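Side-chain contacts in dihydrofolate reductase, putative (Aspergillus flavus, PDB 6DRS), which probably catalyses the NADPH-dependent reduction of dihydrofolate to tetrahydrofolate, and here holds an antifolate inhibitor and the dinucleotide NADP: residues 41-44 / 45-49; 100-103 / 104-107; 232-236 / 237-241. All blocks are in the same frame, centred on the assembly; numbering follows the deposited sequence.

Contact 1 of 3, residues 41-44 / 45-49; sequences MSFF and ARVTT. With H8A (3-{[(3R)-7,9-diamino-3-methyl-2,3-dihydrofuro[2,3-f]quinazolin-4-yl]oxy}benzonitrile), chain G.
Phe44 and Thr48, one turn apart on helix 38-49 of the dihydrofolate reductase fold, show how a helix can build a ligand wall from its own i to i+4 contacts. The Phe44 ring is sandwiched: Thr48 CG2 sits over one face as a CH-pi contact, 3.8 Å from the ring centroid, and the fused ring system of the inhibitor H8A lies against the opposite face, Phe44 CD1 coming within 3.3 Å of H8A C8. The nitrile N21 reaches the edge of the same ring, in its plane. Met41 SD lies 3.4 Å from H8A C14, a carbon of the benzonitrile ring.

Behind this first shell, Thr48 OG1 donates to Phe44 O and is also hydrogen-bonded by Arg80, a residue of the inhibitor pocket. With chi1 at 54°, OG1 lies between the backbone N and carbonyl carbon, while CG2 is left directed at the ring. Phe43 and Val47 repeat the theme on another side, Val47 CG2 standing 3.9 Å from the Phe43 ring centroid. Arg46 forms a salt bridge with Glu225, and a water joins its NH2 to Ser42 OG. Phe44 O accepts two bonds from opposite faces of its carbonyl plane, from Thr48 N at 3.0 Å and Thr48 OG1 at 2.7 Å.

Contact 2 of 3, residues 100-103 / 104-107; sequences LKEK and RAKM. With SO4 (sulfate ion), chain E.
Glu102 and Lys106 meet because bends in both side chains bring their charged ends together on the surface of helix 89-116. Glu102 starts with CG opposite its backbone N (chi1 -173°) and then bends at chi2, which swings the carboxylate toward the next turn; Lys106 leaves on the other branch, CG opposite the carbonyl carbon, and curls at three successive torsions. The result is an i to i+4 salt bridge, a classic pairing of acid and base one helical turn apart, with Lys106 NZ 3.0 Å from Glu102 OE2. The ammonium uses the anti lone pair of OE2, the one away from the other carboxylate oxygen, so it approaches the outer side of a single oxygen and does not straddle the two. Beneath it, the backbone bond from Lys106 N to Glu102 O, 2.9 Å, ties the same two residues.

The same spacing brings an apolar chain over a charged, flat group. Leu100 and Arg104 run side by side, pointing the same way, and Leu100 CD1 lies over the centre of one guanidinium face, 3.9 Å from Arg104 CZ. That leaves the N-H groups at the rim for polar partners, and NH1 donates to Thr127 O. On a third side Lys103 passes obliquely by Met107, its CE 3.9 Å from Met107 SD, before NZ donates to sulfate O4 at 2.7 Å. The sulfate probably comes from the crystallisation liquor.

This is a surface contact, its centre about 21 Å from the centre of the chain. Arg104 and Met107 turn to the loop residue Thr127, just ahead of strand 128-132, and Arg104 NH2 makes a long, weak ion pair with Asp128 at the start of that strand; Lys103 rests on Pro76, in the loop between helix 64-69 and strand 81-85.

Contact 3 of 3, residues 232-236 / 237-241; sequences KDEGE and VRIQM
A beta hairpin with a two-residue loop, Gly235-Glu236, joins strand 232-234 to strand 237-246 near the C-terminal end of the chain, and a type II' turn from Glu234 to Val237 closes it. Gly235 occupies the first corner with a positive phi of 71°, a conformation that favours glycine. Two hydrogen-bonded pairs, Lys232 with Ile239 and Glu234 with Val237, flank the non-hydrogen-bonded pair Asp233 with Arg238. The bonds nearest the turn differ: Glu234 N to Val237 O measures 2.8 Å, whereas the return bond from Val237 N to Glu234 O is 3.2 Å and comes from above the carbonyl plane.

Side chains sort by face. Lys232, Glu234, Val237 and Ile239 share one, where the aliphatic part of Glu234 crosses Ile239 at about a right angle, Glu234 CG lying 3.8 Å from Ile239 CG1. Ile239 presents that atom through a chi1 of 67°, which places CG1 between the backbone N and the carbonyl carbon. Val237 CG2 comes back against the turn, 3.3 Å from Glu234 O.

Asp233 and Arg238 lie on the other face. Asp233 OD1 approaches Arg238 CB, 3.5 Å away, and not the charged end, which extends off to a salt bridge with Glu182 and a cation-pi contact with Trp231.

Strand 237-246 also pairs antiparallel with strands 174-183 and 211-213, which ties the hairpin into the main sheet. Val237 and Ile239 pack on Val181 of strand 174-183, while Glu234 and Ile239 touch Ala39 of helix 38-49.

Overall arrangement
Three local contacts, taken in series along the chain, illustrate how short-range pairings are distributed across one fold. Contact 1 lies on helix 38-49 beside the inhibitor, its centre about 8 Å from that of the chain; contacts 2 and 3 are more peripheral and stand about 34 Å apart between centres. Contact 1 meets contact 3 directly: Phe43 CG packs 3.6 Å from Met241 CE. Contact 2, on helix 89-116, touches neither, its nearest atoms being about 9 Å from contact 1. Thus the pocket helix and the hairpin pack against each other beside the pocket, the Met241 side chain being about 6 Å from the inhibitor, while the long helix holds its contact separately at the surface.

Contact 1 of 3, residues 41-44 / 45-49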
loop_
_atom_site.group_PDB
_atom_site.type_symbol
_atom_site.label_atom_id
_atom_site.label_comp_id
_atom_site.label_asym_id
_atom_site.label_seq_id
_atom_site.Cartn_x
_atom_site.Cartn_y
_atom_site.Cartn_z
ATOM N N MET A 41 -1.699 6.104 7.932
ATOM C CA MET A 41 -2.860 6.160 7.040
ATOM C C MET A 41 -2.729 7.316 6.043
ATOM O O MET A 41 -2.976 7.136 4.851
ATOM C CB MET A 41 -4.134 6.458 7.835
ATOM C CG MET A 41 -4.575 5.332 8.701
ATOM S SD MET A 41 -4.997 3.882 7.729
ATOM C CE MET A 41 -5.943 3.007 8.986
ATOM N N SER A 42 -2.435 8.512 6.554
ATOM C CA SER A 42 -2.373 9.656 5.676
ATOM C C SER A 42 -1.144 9.544 4.752
ATOM O O SER A 42 -1.198 9.903 3.550
ATOM C CB SER A 42 -2.457 10.957 6.456
ATOM O OG SER A 42 -1.279 11.171 7.216
ATOM N N PHE A 43 -0.054 9.003 5.293
ATOM C CA PHE A 43 1.145 8.776 4.530
ATOM C C PHE A 43 0.848 7.779 3.408
ATOM O O PHE A 43 1.237 7.984 2.248
ATOM C CB PHE A 43 2.314 8.321 5.416
ATOM C CG PHE A 43 3.537 7.857 4.650
ATOM C CD1 PHE A 43 4.513 8.762 4.237
ATOM C CD2 PHE A 43 3.738 6.510 4.362
ATOM C CE1 PHE A 43 5.650 8.331 3.561
ATOM C CE2 PHE A 43 4.861 6.080 3.671
ATOM C CZ PHE A 43 5.818 6.990 3.261
ATOM N N PHE A 44 0.169 6.698 3.753
ATOM C CA PHE A 44 -0.170 5.680 2.755
ATOM C C PHE A 44 -1.052 6.306 1.668
ATOM O O PHE A 44 -0.870 6.013 0.503
ATOM C CB PHE A 44 -0.879 4.481 3.390
ATOM C CG PHE A 44 -1.474 3.520 2.386
ATOM C CD1 PHE A 44 -0.702 2.508 1.813
ATOM C CD2 PHE A 44 -2.817 3.614 2.021
ATOM C CE1 PHE A 44 -1.257 1.620 0.894
ATOM C CE2 PHE A 44 -3.360 2.729 1.095
ATOM C CZ PHE A 44 -2.583 1.735 0.534
ATOM N N ALA A 45 -2.006 7.139 2.097
ATOM C CA ALA A 45 -2.984 7.725 1.201
ATOM C C ALA A 45 -2.277 8.690 0.235
ATOM O O ALA A 45 -2.400 8.535 -0.987
ATOM C CB ALA A 45 -4.094 8.397 1.985
ATOM N N ARG A 46 -1.485 9.614 0.776
ATOM C CA ARG A 46 -0.798 10.642 -0.043
ATOM C C ARG A 46 0.157 9.972 -1.024
ATOM O O ARG A 46 0.163 10.308 -2.186
ATOM C CB ARG A 46 -0.006 11.650 0.792
ATOM C CG ARG A 46 -0.878 12.511 1.683
ATOM C CD ARG A 46 0.026 13.602 2.234
ATOM N NE ARG A 46 1.170 13.038 2.945
ATOM C CZ ARG A 46 1.175 12.647 4.216
ATOM N NH1 ARG A 46 0.126 12.860 4.995
ATOM N NH2 ARG A 46 2.248 12.068 4.713
ATOM N N VAL A 47 0.958 9.030 -0.539
ATOM C CA VAL A 47 1.933 8.381 -1.369
ATOM C C VAL A 47 1.274 7.562 -2.483
ATOM O O VAL A 47 1.735 7.620 -3.620
ATOM C CB VAL A 47 2.924 7.578 -0.516
ATOM C CG1 VAL A 47 3.821 6.683 -1.368
ATOM C CG2 VAL A 47 3.731 8.563 0.328
ATOM N N THR A 48 0.224 6.805 -2.186
ATOM C CA THR A 48 -0.319 5.892 -3.226
ATOM C C THR A 48 -1.137 6.691 -4.244
ATOM O O THR A 48 -1.336 6.234 -5.364
ATOM C CB THR A 48 -1.194 4.790 -2.617
ATOM O OG1 THR A 48 -2.191 5.437 -1.819
ATOM C CG2 THR A 48 -0.411 3.768 -1.823
ATOM N N THR A 49 -1.613 7.862 -3.861
ATOM C CA THR A 49 -2.447 8.711 -4.733
ATOM C C THR A 49 -1.579 9.586 -5.653
ATOM O O THR A 49 -1.894 9.742 -6.842
ATOM C CB THR A 49 -3.391 9.588 -3.906
ATOM O OG1 THR A 49 -4.065 8.691 -3.016
ATOM C CG2 THR A 49 -4.408 10.291 -4.779
HETATM C C2 H8A G . -3.702 0.590 5.295
HETATM C C3 H8A G . -2.546 1.245 5.733
HETATM C C4 H8A G . -1.304 0.954 5.131
HETATM C C5 H8A G . -1.202 -0.014 4.107
HETATM C C6 H8A G . -2.400 -0.638 3.684
HETATM C C7 H8A G . -3.594 -0.348 4.284
HETATM C C8 H8A G . 0.026 -0.255 3.535
HETATM O O1 H8A G . -4.914 0.861 5.853
HETATM C C10 H8A G . 1.026 1.316 4.945
HETATM C C14 H8A G . -5.881 1.655 5.260
HETATM C C15 H8A G . -7.214 1.540 5.710
HETATM C C16 H8A G . -8.216 2.336 5.127
HETATM C C17 H8A G . -7.878 3.240 4.103
HETATM C C18 H8A G . -6.558 3.386 3.631
HETATM N N9 H8A G . 1.124 0.401 3.973
HETATM N N11 H8A G . -0.160 1.570 5.540
HETATM N N12 H8A G . 0.129 -1.217 2.443
HETATM N N13 H8A G . 2.191 2.051 5.447
HETATM C C19 H8A G . -5.571 2.571 4.226
HETATM C C20 H8A G . -6.264 4.251 2.647
HETATM N N21 H8A G . -6.027 4.990 1.734
HETATM C C22 H8A G . -4.680 -1.134 3.709
HETATM C C23 H8A G . -3.899 -2.100 2.812
HETATM O O24 H8A G . -2.561 -1.583 2.698
HETATM C C25 H8A G . -5.426 -0.262 2.723
HETATM O O HOH W 1 1.886 10.988 7.512
#

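Contact 2 of 3, residues 100-103 / 104-107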
loop_
_atom_site.group_PDB
_atom_site.type_symbol
_atom_site.label_atom_id
_atom_site.label_comp_id
_atom_site.label_asym_id
_atom_site.label_seq_id
_atom_site.Cartn_x
_atom_site.Cartn_y
_atom_site.Cartn_z
ATOM N N LEU A 100 -17.747 -0.415 -6.733
ATOM C CA LEU A 100 -17.318 0.736 -7.586
ATOM C C LEU A 100 -18.491 1.688 -7.895
ATOM O O LEU A 100 -18.389 2.905 -7.686
ATOM C CB LEU A 100 -16.680 0.182 -8.867
ATOM C CG LEU A 100 -16.126 1.238 -9.822
ATOM C CD1 LEU A 100 -15.231 2.218 -9.079
ATOM C CD2 LEU A 100 -15.369 0.573 -10.973
ATOM N N LYS A 101 -19.615 1.136 -8.352
ATOM C CA LYS A 101 -20.815 1.919 -8.711
ATOM C C LYS A 101 -21.331 2.721 -7.504
ATOM O O LYS A 101 -21.766 3.875 -7.645
ATOM C CB LYS A 101 -21.889 0.988 -9.287
ATOM C CG LYS A 101 -23.165 1.662 -9.774
ATOM C CD LYS A 101 -24.203 0.700 -10.312
ATOM C CE LYS A 101 -25.419 1.443 -10.820
ATOM N NZ LYS A 101 -26.306 0.574 -11.640
ATOM N N GLU A 102 -21.328 2.114 -6.325
ATOM C CA GLU A 102 -21.748 2.824 -5.105
ATOM C C GLU A 102 -20.750 3.962 -4.818
ATOM O O GLU A 102 -21.111 5.097 -4.420
ATOM C CB GLU A 102 -21.849 1.773 -3.986
ATOM C CG GLU A 102 -22.440 2.250 -2.665
ATOM C CD GLU A 102 -23.468 3.362 -2.726
ATOM O OE1 GLU A 102 -24.452 3.223 -3.500
ATOM O OE2 GLU A 102 -23.285 4.371 -1.997
ATOM N N LYS A 103 -19.467 3.650 -5.012
ATOM C CA LYS A 103 -18.390 4.619 -4.750
ATOM C C LYS A 103 -18.541 5.822 -5.699
ATOM O O LYS A 103 -18.475 7.001 -5.294
ATOM C CB LYS A 103 -17.047 3.898 -4.913
ATOM C CG LYS A 103 -15.795 4.732 -4.685
ATOM C CD LYS A 103 -15.517 5.076 -3.240
ATOM C CE LYS A 103 -14.213 5.832 -3.095
ATOM N NZ LYS A 103 -14.170 6.632 -1.849
ATOM N N ARG A 104 -18.768 5.509 -6.969
ATOM C CA ARG A 104 -18.970 6.555 -8.010
ATOM C C ARG A 104 -20.087 7.492 -7.564
ATOM O O ARG A 104 -19.947 8.722 -7.666
ATOM C CB ARG A 104 -19.331 5.896 -9.338
ATOM C CG ARG A 104 -18.152 5.198 -9.974
ATOM C CD ARG A 104 -17.795 5.937 -11.238
ATOM N NE ARG A 104 -16.897 5.047 -11.959
ATOM C CZ ARG A 104 -15.595 5.052 -11.749
ATOM N NH1 ARG A 104 -15.096 5.899 -10.860
ATOM N NH2 ARG A 104 -14.811 4.229 -12.419
ATOM N N ALA A 105 -21.149 6.882 -7.020
ATOM C CA ALA A 105 -22.314 7.613 -6.539
ATOM C C ALA A 105 -21.923 8.542 -5.394
ATOM O O ALA A 105 -22.287 9.713 -5.397
ATOM C CB ALA A 105 -23.394 6.645 -6.119
ATOM N N LYS A 106 -21.193 8.027 -4.412
ATOM C CA LYS A 106 -20.722 8.884 -3.305
ATOM C C LYS A 106 -19.853 10.017 -3.866
ATOM O O LYS A 106 -20.017 11.176 -3.512
ATOM C CB LYS A 106 -19.900 8.086 -2.286
ATOM C CG LYS A 106 -20.660 7.016 -1.517
ATOM C CD LYS A 106 -20.113 6.823 -0.117
ATOM C CE LYS A 106 -20.075 5.378 0.336
ATOM N NZ LYS A 106 -21.416 4.742 0.306
ATOM N N MET A 107 -18.919 9.685 -4.743
ATOM C CA MET A 107 -17.965 10.708 -5.174
ATOM C C MET A 107 -18.661 11.776 -6.030
ATOM O O MET A 107 -18.361 12.963 -5.868
ATOM C CB MET A 107 -16.797 10.086 -5.929
ATOM C CG MET A 107 -15.883 9.293 -5.036
ATOM S SD MET A 107 -14.682 8.375 -6.023
ATOM C CE MET A 107 -13.429 9.639 -6.230
HETATM S S SO4 E . -11.736 9.452 -1.750
HETATM O O1 SO4 E . -11.187 10.033 -0.503
HETATM O O2 SO4 E . -10.845 9.806 -2.879
HETATM O O3 SO4 E . -13.097 9.990 -2.014
HETATM O O4 SO4 E . -11.801 7.979 -1.594
#

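Contact 3 of 3, residues 232-236 / 237-241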
loop_
_atom_site.group_PDB
_atom_site.type_symbol
_atom_site.label_atom_id
_atom_site.label_comp_id
_atom_site.label_asym_id
_atom_site.label_seq_id
_atom_site.Cartn_x
_atom_site.Cartn_y
_atom_site.Cartn_z
ATOM N N LYS A 232 8.859 8.978 15.249
ATOM C CA LYS A 232 7.885 10.027 15.564
ATOM C C LYS A 232 6.810 9.399 16.463
ATOM O O LYS A 232 6.433 8.244 16.270
ATOM C CB LYS A 232 7.237 10.521 14.268
ATOM C CG LYS A 232 8.139 10.482 13.033
ATOM C CD LYS A 232 7.449 10.044 11.749
ATOM C CE LYS A 232 6.411 11.048 11.285
ATOM N NZ LYS A 232 5.577 10.512 10.185
ATOM N N ASP A 233 6.334 10.131 17.456
ATOM C CA ASP A 233 5.459 9.515 18.437
ATOM C C ASP A 233 4.031 9.633 17.927
ATOM O O ASP A 233 3.654 10.684 17.490
ATOM C CB ASP A 233 5.623 10.130 19.830
ATOM C CG ASP A 233 6.808 9.571 20.612
ATOM O OD1 ASP A 233 7.162 8.374 20.428
ATOM O OD2 ASP A 233 7.373 10.334 21.406
ATOM N N GLU A 234 3.273 8.549 17.964
ATOM C CA GLU A 234 1.867 8.609 17.616
ATOM C C GLU A 234 1.077 7.859 18.689
ATOM O O GLU A 234 0.754 6.694 18.508
ATOM C CB GLU A 234 1.637 8.014 16.221
ATOM C CG GLU A 234 2.660 8.444 15.173
ATOM C CD GLU A 234 2.493 9.847 14.584
ATOM O OE1 GLU A 234 1.421 10.469 14.799
ATOM O OE2 GLU A 234 3.439 10.323 13.902
ATOM N N GLY A 235 0.799 8.521 19.812
ATOM C CA GLY A 235 0.024 7.903 20.897
ATOM C C GLY A 235 0.834 6.826 21.598
ATOM O O GLY A 235 1.884 7.109 22.152
ATOM N N GLU A 236 0.399 5.576 21.506
ATOM C CA GLU A 236 1.105 4.464 22.160
ATOM C C GLU A 236 2.094 3.776 21.211
ATOM O O GLU A 236 2.822 2.860 21.651
ATOM C CB GLU A 236 0.117 3.444 22.723
ATOM C CG GLU A 236 -0.410 3.836 24.091
ATOM C CD GLU A 236 -1.903 4.114 24.084
ATOM O OE1 GLU A 236 -2.603 3.556 23.202
ATOM O OE2 GLU A 236 -2.366 4.884 24.957
ATOM N N VAL A 237 2.144 4.192 19.942
ATOM C CA VAL A 237 3.173 3.674 19.072
ATOM C C VAL A 237 4.177 4.783 18.733
ATOM O O VAL A 237 3.892 5.949 18.894
ATOM C CB VAL A 237 2.585 3.015 17.812
ATOM C CG1 VAL A 237 1.863 1.722 18.156
ATOM C CG2 VAL A 237 1.698 3.964 17.009
ATOM N N ARG A 238 5.363 4.382 18.304
ATOM C CA ARG A 238 6.240 5.259 17.518
ATOM C C ARG A 238 6.405 4.634 16.116
ATOM O O ARG A 238 6.388 3.397 15.974
ATOM C CB ARG A 238 7.541 5.603 18.263
ATOM C CG ARG A 238 8.421 4.406 18.622
ATOM C CD ARG A 238 9.818 4.606 19.235
ATOM N NE ARG A 238 10.702 3.454 18.989
ATOM C CZ ARG A 238 12.049 3.436 19.005
ATOM N NH1 ARG A 238 12.757 4.469 19.436
ATOM N NH2 ARG A 238 12.696 2.367 18.572
ATOM N N ILE A 239 6.550 5.477 15.081
ATOM C CA ILE A 239 6.658 5.014 13.671
ATOM C C ILE A 239 7.815 5.746 12.969
ATOM O O ILE A 239 8.155 6.885 13.325
ATOM C CB ILE A 239 5.315 5.211 12.917
ATOM C CG1 ILE A 239 4.966 6.700 12.745
ATOM C CG2 ILE A 239 4.194 4.405 13.576
ATOM C CD1 ILE A 239 3.917 6.999 11.687
ATOM N N GLN A 240 8.396 5.091 11.972
ATOM C CA GLN A 240 9.379 5.678 11.076
ATOM C C GLN A 240 9.215 5.013 9.700
ATOM O O GLN A 240 8.748 3.848 9.609
ATOM C CB GLN A 240 10.812 5.531 11.603
ATOM C CG GLN A 240 11.277 4.089 11.650
ATOM C CD GLN A 240 12.760 3.835 11.777
ATOM O OE1 GLN A 240 13.216 2.720 11.561
ATOM N NE2 GLN A 240 13.527 4.844 12.146
ATOM N N MET A 241 9.627 5.736 8.644
ATOM C CA MET A 241 9.491 5.267 7.260
ATOM C C MET A 241 10.885 5.039 6.679
ATOM O O MET A 241 11.768 5.878 6.818
ATOM C CB MET A 241 8.702 6.283 6.424
ATOM C CG MET A 241 7.180 6.236 6.685
ATOM S SD MET A 241 6.620 6.976 8.239
ATOM C CE MET A 241 4.863 7.176 7.947
#